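Local coordinates for protein pectinesterase inhibitor 1 (Arabidopsis thaliana, PDB 1X91) that inhibits plant pectin methylesterases, the cell-wall enzymes that remove methyl esters from pectin, as a secreted apoplastic protein, at residues Y72-D77 and L116-R121. The protein carries 1 engineered substitution. Sequence-based numbering, arbitrary orientation.
Sequences YRSCVD and LDDVKR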
loop_
_atom_site.group_PDB
_atom_site.type_symbol
_atom_site.label_atom_id
_atom_site.label_comp_id
_atom_site.label_asym_id
_atom_site.label_seq_id
_atom_site.Cartn_x
_atom_site.Cartn_y
_atom_site.Cartn_z
ATOM N N TYR A 72 15.221 -4.374 -8.706
ATOM C CA TYR A 72 14.246 -5.296 -8.138
ATOM C C TYR A 72 14.673 -5.772 -6.748
ATOM O O TYR A 72 13.813 -6.012 -5.901
ATOM C CB TYR A 72 13.941 -6.467 -9.090
ATOM C CG TYR A 72 13.268 -6.037 -10.384
ATOM C CD1 TYR A 72 12.257 -5.085 -10.423
ATOM C CD2 TYR A 72 13.671 -6.577 -11.612
ATOM C CE1 TYR A 72 11.674 -4.710 -11.591
ATOM C CE2 TYR A 72 13.090 -6.192 -12.771
ATOM C CZ TYR A 72 12.111 -5.262 -12.802
ATOM O OH TYR A 72 11.536 -4.897 -13.994
ATOM N N ARG A 73 15.969 -5.909 -6.512
ATOM C CA ARG A 73 16.485 -6.256 -5.191
ATOM C C ARG A 73 16.239 -5.137 -4.182
ATOM O O ARG A 73 15.892 -5.422 -3.028
ATOM C CB ARG A 73 17.974 -6.590 -5.223
ATOM C CG ARG A 73 18.286 -8.012 -5.599
ATOM C CD ARG A 73 19.787 -8.276 -5.654
ATOM N NE ARG A 73 20.083 -9.659 -6.023
ATOM N N SER A 74 16.379 -3.883 -4.625
ATOM C CA SER A 74 16.020 -2.731 -3.809
ATOM C C SER A 74 14.509 -2.786 -3.503
ATOM O O SER A 74 14.059 -2.493 -2.346
ATOM C CB SER A 74 16.372 -1.443 -4.536
ATOM O OG SER A 74 15.827 -0.305 -3.879
ATOM N N CYS A 75 13.719 -3.143 -4.502
ATOM C CA CYS A 75 12.278 -3.289 -4.321
ATOM C C CYS A 75 11.990 -4.382 -3.278
ATOM O O CYS A 75 11.120 -4.215 -2.426
ATOM C CB CYS A 75 11.554 -3.578 -5.646
ATOM S SG CYS A 75 11.394 -2.164 -6.747
ATOM N N VAL A 76 12.748 -5.474 -3.291
ATOM C CA VAL A 76 12.510 -6.548 -2.325
ATOM C C VAL A 76 12.764 -6.044 -0.901
ATOM O O VAL A 76 11.972 -6.315 -0.012
ATOM C CB VAL A 76 13.388 -7.794 -2.613
ATOM C CG1 VAL A 76 13.434 -8.746 -1.418
ATOM C CG2 VAL A 76 12.900 -8.522 -3.845
ATOM N N ASP A 77 13.841 -5.299 -0.722
ATOM C CA ASP A 77 14.175 -4.750 0.584
ATOM C C ASP A 77 13.063 -3.807 1.021
ATOM O O ASP A 77 12.657 -3.849 2.187
ATOM C CB ASP A 77 15.512 -4.047 0.547
ATOM C CG ASP A 77 16.672 -4.987 0.277
ATOM O OD1 ASP A 77 16.533 -6.211 0.417
ATOM O OD2 ASP A 77 17.764 -4.559 -0.084
ATOM N N LEU A 116 8.994 2.355 -6.909
ATOM C CA LEU A 116 8.663 3.011 -8.170
ATOM C C LEU A 116 9.837 3.859 -8.666
ATOM O O LEU A 116 10.190 3.839 -9.851
ATOM C CB LEU A 116 7.458 3.897 -7.991
ATOM C CG LEU A 116 6.163 3.147 -7.998
ATOM C CD1 LEU A 116 5.048 4.051 -7.510
ATOM C CD2 LEU A 116 5.910 2.584 -9.419
ATOM N N ASP A 117 10.471 4.595 -7.761
ATOM C CA ASP A 117 11.660 5.386 -8.114
ATOM C C ASP A 117 12.908 4.514 -8.464
ATOM O O ASP A 117 13.746 4.912 -9.279
ATOM C CB ASP A 117 11.995 6.366 -6.978
ATOM C CG ASP A 117 10.967 7.504 -6.843
ATOM O OD1 ASP A 117 10.166 7.734 -7.774
ATOM O OD2 ASP A 117 10.901 8.226 -5.822
ATOM N N ASP A 118 13.024 3.328 -7.874
ATOM C CA ASP A 118 14.156 2.445 -8.127
ATOM C C ASP A 118 14.058 1.833 -9.528
ATOM O O ASP A 118 15.114 1.445 -10.079
ATOM C CB ASP A 118 14.193 1.266 -7.151
ATOM C CG ASP A 118 14.666 1.624 -5.738
ATOM O OD1 ASP A 118 15.498 2.524 -5.554
ATOM O OD2 ASP A 118 14.310 0.938 -4.752
ATOM N N VAL A 119 12.833 1.706 -10.067
ATOM C CA VAL A 119 12.597 1.051 -11.374
ATOM C C VAL A 119 12.362 2.030 -12.511
ATOM O O VAL A 119 12.212 1.601 -13.664
ATOM C CB VAL A 119 11.445 -0.023 -11.372
ATOM C CG1 VAL A 119 11.682 -1.110 -10.332
ATOM C CG2 VAL A 119 10.090 0.599 -11.175
ATOM N N LYS A 120 12.370 3.322 -12.192
ATOM C CA LYS A 120 12.013 4.379 -13.141
ATOM C C LYS A 120 12.979 4.550 -14.275
ATOM O O LYS A 120 12.574 4.966 -15.348
ATOM C CB LYS A 120 11.908 5.734 -12.429
ATOM C CG LYS A 120 13.270 6.375 -12.096
ATOM N N ARG A 121 14.257 4.297 -14.011
ATOM C CA ARG A 121 15.315 4.514 -14.973
ATOM C C ARG A 121 15.514 3.290 -15.821
ATOM O O ARG A 121 16.413 3.289 -16.685
ATOM C CG ARG A 121 16.664 6.359 -13.664
#
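Val119 packs against Tyr72 and Cys75 in a largely apolar helix-helix contact, where the late part of helix 98-119 lies beside the early part of helix 66-94. One methyl does the touching: Val119 CG1 sits 3.7 Å from Cys75 SG and 3.8 Å from Tyr72 CE1, reaching both residues at once. It meets the tyrosine ring obliquely, on the side of CD1 and CE1, and the two side chains cross at about a right angle. The bond from CA to CB of Val119 points toward 72-77, and with CG1 anti to the carbonyl carbon (chi1 -56°) this methyl, not CG2, meets the sulfur and the ring. Tyr72 starts out pointing away from its partner, but the ring brings CE1 back to the methyl, and its hydroxyl is hydrogen-bonded to the backbone N of Asp126, in the loop after helix 98-119. Both helices belong to the four-helix bundle of the invertase and pectin methylesterase inhibitor family, and a disulfide from Cys75 to Cys115 ties them covalently right beside the valine. Leu56 of helix 34-62 touches both Tyr72 and Cys75, while Val130 of helix 127-149 touches Val119, joining the contact to the rest of the bundle interior. On the more open flank, the CB atoms of Ser74 and Asp118 are each directed at the other helix, with CA atoms 7.0 Å apart; the modelled separation of hydroxyl and carboxylate is implausibly short, leaving any interaction doubtful.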